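Long-range contacts in PKS (Streptomyces sp. CNQ431, PDB 5YDA), which probably selects and transfers acyl extender units, as the broadly selective acyltransferase domain of the SpnD polyketide synthase that makes splenocin: residues A[233-238]-A[269-274]; A[253-258]-A[298-303]. All blocks are in the same frame, centred on the assembly; numbering follows the deposited sequence.

Contact 1 (A[233-238]-A[269-274]); sequences GGATVG and GDTDAV
Gly234 lies against the backbone of Gly269 and Asp270. Its CA lies 3.3 Å from Gly269 O. Its phi is positive, 81°, and the chain turns here into the strand that starts at Ala235. The carbonyl carbon of Gly234 also meets Thr271, whose OG1 is 3.8 Å away. That hydroxyl lies anti to the carbonyl carbon of its own residue (chi1 -53°), which turns it back beside its backbone N and toward the glycine.

Ala235 makes the backbone pairing between these two segments. Ala235 N donates to Gly269 O at 2.8 Å, and Gly269 N returns a bond to Ala235 O at 3.0 Å. Together they make an antiparallel hydrogen-bonded pair. Strands 235-239 and 264-269 are the central two of the four-stranded antiparallel sheet. Sheet and helices follow the ferredoxin-like pattern of the small subdomain of acyltransferases. Helix 271-283 follows one residue after this bridge. Asp270 is its N-cap, and OD1 accepts from Ala273 N at 3.1 Å, met from above the carboxylate plane.

The first helical turn brings Val274 against Ala235. Val274 CG2 lies 4.2 Å from Ala235 CB, and it also touches Ala235 O. Thr236 points away from the helix, and its OG1 bonds to Ala295 O. Val237 is again on the helix side. Its CB meets the other methyl of Val274, CG1, at 4.2 Å. With CG1 anti to the backbone N of Val274 (chi1 165°), CG2 is left for Ala235 and CG1 for Val237, two residues on. Leu277 and Phe288 pack on Val237 as well.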
loop_
_atom_site.group_PDB
_atom_site.type_symbol
_atom_site.label_atom_id
_atom_site.label_comp_id
_atom_site.label_asym_id
_atom_site.label_seq_id
_atom_site.Cartn_x
_atom_site.Cartn_y
_atom_site.Cartn_z
ATOM N N GLY A 233 24.873 7.852 3.729
ATOM C CA GLY A 233 25.561 6.597 3.999
ATOM C C GLY A 233 24.921 5.768 5.112
ATOM O O GLY A 233 23.725 5.874 5.416
ATOM N N GLY A 234 25.747 4.927 5.724
ATOM C CA GLY A 234 25.291 4.061 6.793
ATOM C C GLY A 234 24.590 2.821 6.266
ATOM O O GLY A 234 24.618 2.510 5.073
ATOM N N ALA A 235 23.927 2.114 7.184
ATOM C CA ALA A 235 23.308 0.839 6.851
ATOM C C ALA A 235 22.122 0.584 7.764
ATOM O O ALA A 235 21.992 1.175 8.839
ATOM C CB ALA A 235 24.307 -0.316 6.948
ATOM N N THR A 236 21.247 -0.305 7.307
ATOM C CA THR A 236 20.034 -0.663 8.021
ATOM C C THR A 236 19.901 -2.179 8.005
ATOM O O THR A 236 20.169 -2.823 6.986
ATOM C CB THR A 236 18.778 -0.009 7.394
ATOM O OG1 THR A 236 18.969 1.409 7.301
ATOM C CG2 THR A 236 17.550 -0.268 8.268
ATOM N N VAL A 237 19.512 -2.749 9.143
ATOM C CA VAL A 237 19.281 -4.179 9.247
ATOM C C VAL A 237 17.863 -4.394 9.752
ATOM O O VAL A 237 17.437 -3.755 10.721
ATOM C CB VAL A 237 20.331 -4.866 10.147
ATOM C CG1 VAL A 237 20.332 -4.261 11.545
ATOM C CG2 VAL A 237 20.101 -6.394 10.188
ATOM N N GLY A 238 17.116 -5.262 9.071
ATOM C CA GLY A 238 15.806 -5.670 9.553
ATOM C C GLY A 238 15.975 -6.890 10.438
ATOM O O GLY A 238 16.607 -7.869 10.040
ATOM N N GLY A 269 22.457 2.705 11.406
ATOM C CA GLY A 269 23.609 3.406 11.945
ATOM C C GLY A 269 24.765 3.279 10.980
ATOM O O GLY A 269 24.566 2.925 9.810
ATOM N N ASP A 270 25.978 3.542 11.477
ATOM C CA ASP A 270 27.100 3.399 10.559
ATOM C C ASP A 270 27.379 1.922 10.321
ATOM O O ASP A 270 27.017 1.060 11.123
ATOM C CB ASP A 270 28.350 4.121 11.060
ATOM C CG ASP A 270 28.817 3.623 12.384
ATOM O OD1 ASP A 270 29.637 2.657 12.419
ATOM O OD2 ASP A 270 28.377 4.233 13.387
ATOM N N THR A 271 28.005 1.638 9.181
ATOM C CA THR A 271 28.102 0.258 8.726
ATOM C C THR A 271 28.885 -0.606 9.709
ATOM O O THR A 271 28.513 -1.759 9.949
ATOM C CB THR A 271 28.717 0.216 7.329
ATOM O OG1 THR A 271 27.967 1.095 6.477
ATOM C CG2 THR A 271 28.629 -1.183 6.756
ATOM N N ASP A 272 29.946 -0.060 10.312
ATOM C CA ASP A 272 30.733 -0.817 11.287
ATOM C C ASP A 272 29.880 -1.247 12.475
ATOM O O ASP A 272 29.934 -2.402 12.907
ATOM C CB ASP A 272 31.919 0.016 11.782
ATOM C CG ASP A 272 33.053 0.076 10.779
ATOM O OD1 ASP A 272 33.053 -0.729 9.814
ATOM O OD2 ASP A 272 33.955 0.928 10.969
ATOM N N ALA A 273 29.122 -0.311 13.043
ATOM C CA ALA A 273 28.247 -0.641 14.161
ATOM C C ALA A 273 27.200 -1.681 13.758
ATOM O O ALA A 273 26.863 -2.570 14.548
ATOM C CB ALA A 273 27.575 0.628 14.687
ATOM N N VAL A 274 26.686 -1.593 12.529
ATOM C CA VAL A 274 25.678 -2.552 12.082
ATOM C C VAL A 274 26.307 -3.931 11.909
ATOM O O VAL A 274 25.700 -4.950 12.273
ATOM C CB VAL A 274 24.996 -2.055 10.789
ATOM C CG1 VAL A 274 24.230 -3.181 10.104
ATOM C CG2 VAL A 274 24.050 -0.903 11.097
#

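Contact 2 (A[253-258]-A[298-303]); sequences GLSLAA and HSHVLD
The probable catalytic histidine, His298, lies in the loop between strand 288-290 and helix 306-313, against Ala257 of strand 254-261. His298 NE2 bonds to Ser200 OG in a GxSxG sequence, consistent with the Ser-His pair of related acyltransferases. His298 ND1 bonds to Arg351 O, so both ring nitrogens have partners.

The CB of His298, not its ring, makes the closest approach to the strand, 3.5 Å from Ala257 O. The two CB atoms of His298 and Ala257 are 4.1 Å apart. A water bridges the two backbones, donating to Leu256 O at 3.0 Å and to His298 O at 2.7 Å.

Ser255 points at the loop. Its CB packs on Ser299 CB at 3.6 Å. Its OG and His300 ND1 share a hydrogen bond of 3.1 Å, in the ring plane and almost straight (174°). The His300 ring reaches back to the strand because CG stands between the backbone N and the carbonyl carbon (chi1 65°). Its edge also meets Gly253: CE1 is 3.1 Å from Gly253 O, near the ring plane. Val301 CG2 lies over one face of the ring, offset toward the rim. Ser299 OG accepts from Val301 N, an ST turn, and also bonds to Ala296 O.

Around the contact, strand 264-269 pairs with strand 254-261, with a classic beta bulge where Ala257 and Ala258 face Thr266. Leu254 packs on helix 271-283, while Arg350 at the end of helix 342-350 touches His300 and forms a salt bridge with Asp303.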
loop_
_atom_site.group_PDB
_atom_site.type_symbol
_atom_site.label_atom_id
_atom_site.label_comp_id
_atom_site.label_asym_id
_atom_site.label_seq_id
_atom_site.Cartn_x
_atom_site.Cartn_y
_atom_site.Cartn_z
ATOM N N GLY A 253 26.452 4.316 17.949
ATOM C CA GLY A 253 26.440 4.212 16.508
ATOM C C GLY A 253 25.218 3.535 15.922
ATOM O O GLY A 253 25.201 3.280 14.715
ATOM N N LEU A 254 24.194 3.252 16.725
ATOM C CA LEU A 254 22.992 2.585 16.246
ATOM C C LEU A 254 21.759 3.305 16.765
ATOM O O LEU A 254 21.734 3.777 17.906
ATOM C CB LEU A 254 22.930 1.108 16.689
ATOM C CG LEU A 254 24.009 0.145 16.209
ATOM C CD1 LEU A 254 23.855 -1.179 16.923
ATOM C CD2 LEU A 254 23.973 -0.047 14.707
ATOM N N SER A 255 20.732 3.372 15.930
ATOM C CA SER A 255 19.428 3.852 16.355
ATOM C C SER A 255 18.377 2.823 15.968
ATOM O O SER A 255 18.522 2.093 14.978
ATOM C CB SER A 255 19.059 5.223 15.723
ATOM O OG SER A 255 20.130 6.152 15.805
ATOM N N LEU A 256 17.324 2.771 16.771
ATOM C CA LEU A 256 16.129 2.016 16.432
ATOM C C LEU A 256 15.388 2.769 15.325
ATOM O O LEU A 256 14.802 3.830 15.571
ATOM C CB LEU A 256 15.263 1.848 17.681
ATOM C CG LEU A 256 14.019 0.962 17.613
ATOM C CD1 LEU A 256 14.407 -0.448 17.187
ATOM C CD2 LEU A 256 13.315 0.918 18.964
ATOM N N ALA A 257 15.413 2.230 14.105
ATOM C CA ALA A 257 14.848 2.946 12.968
ATOM C C ALA A 257 13.339 2.733 12.843
ATOM O O ALA A 257 12.616 3.660 12.467
ATOM C CB ALA A 257 15.561 2.529 11.680
ATOM N N ALA A 258 12.833 1.543 13.171
ATOM C CA ALA A 258 11.406 1.263 13.030
ATOM C C ALA A 258 11.009 0.162 13.998
ATOM O O ALA A 258 11.774 -0.782 14.221
ATOM C CB ALA A 258 11.042 0.826 11.598
ATOM N N HIS A 298 16.094 7.314 9.524
ATOM C CA HIS A 298 15.592 7.285 10.886
ATOM C C HIS A 298 16.599 6.987 11.974
ATOM O O HIS A 298 16.299 6.343 12.927
ATOM C CB HIS A 298 14.376 6.366 11.006
ATOM C CG HIS A 298 13.320 6.642 9.996
ATOM N ND1 HIS A 298 12.359 7.591 10.182
ATOM C CD2 HIS A 298 13.093 6.121 8.782
ATOM C CE1 HIS A 298 11.597 7.657 9.125
ATOM N NE2 HIS A 298 12.019 6.773 8.259
ATOM N N SER A 299 17.786 7.497 11.809
ATOM C CA SER A 299 18.902 7.337 12.738
ATOM C C SER A 299 19.763 8.601 12.788
ATOM O O SER A 299 19.643 9.513 11.962
ATOM C CB SER A 299 19.781 6.146 12.367
ATOM O OG SER A 299 20.705 6.471 11.350
ATOM N N HIS A 300 20.670 8.616 13.772
ATOM C CA HIS A 300 21.581 9.739 13.963
ATOM C C HIS A 300 22.396 10.035 12.704
ATOM O O HIS A 300 22.806 11.181 12.491
ATOM C CB HIS A 300 22.511 9.440 15.135
ATOM C CG HIS A 300 23.417 8.283 14.875
ATOM N ND1 HIS A 300 23.008 6.972 15.027
ATOM C CD2 HIS A 300 24.684 8.234 14.399
ATOM C CE1 HIS A 300 24.000 6.166 14.689
ATOM N NE2 HIS A 300 25.027 6.906 14.300
ATOM N N VAL A 301 22.609 9.038 11.841
ATOM C CA VAL A 301 23.356 9.251 10.596
ATOM C C VAL A 301 22.764 10.388 9.752
ATOM O O VAL A 301 23.468 11.008 8.947
ATOM C CB VAL A 301 23.423 7.934 9.792
ATOM C CG1 VAL A 301 24.066 8.155 8.429
ATOM C CG2 VAL A 301 24.196 6.865 10.573
ATOM N N LEU A 302 21.476 10.682 9.912
ATOM C CA LEU A 302 20.878 11.753 9.120
ATOM C C LEU A 302 21.075 13.146 9.721
ATOM O O LEU A 302 20.723 14.124 9.055
ATOM C CB LEU A 302 19.375 11.505 8.932
ATOM C CG LEU A 302 18.949 10.245 8.182
ATOM C CD1 LEU A 302 17.481 10.361 7.821
ATOM C CD2 LEU A 302 19.814 10.005 6.949
ATOM N N ASP A 303 21.600 13.260 10.950
ATOM C CA ASP A 303 21.725 14.556 11.624
ATOM C C ASP A 303 22.312 15.660 10.746
ATOM O O ASP A 303 21.703 16.737 10.672
ATOM C CB ASP A 303 22.554 14.405 12.908
ATOM C CG ASP A 303 21.757 13.822 14.057
ATOM O OD1 ASP A 303 20.514 13.855 14.014
ATOM O OD2 ASP A 303 22.382 13.348 15.029
HETATM O O HOH W 1 15.643 6.697 15.571
#

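How the contacts relate
Both contacts reach the same four-stranded sheet, and their centres are about 9 Å apart. Their segments alternate along the chain. Contact 1 lies at the central strands and the start of helix 271-283; contact 2 joins the outer strand 254-261 to the loop carrying His298. They touch directly. Ala273 CB packs on Leu254 CD2 at 3.7 Å, and it lies 3.6 Å from Gly253 O. On the loop side, Val301 CG2 is 3.7 Å from Gly269 C. Contact 2 holds His298, which bonds to Ser200, the probable nucleophile; contact 1 is structural packing next to contact 2 in the small subdomain.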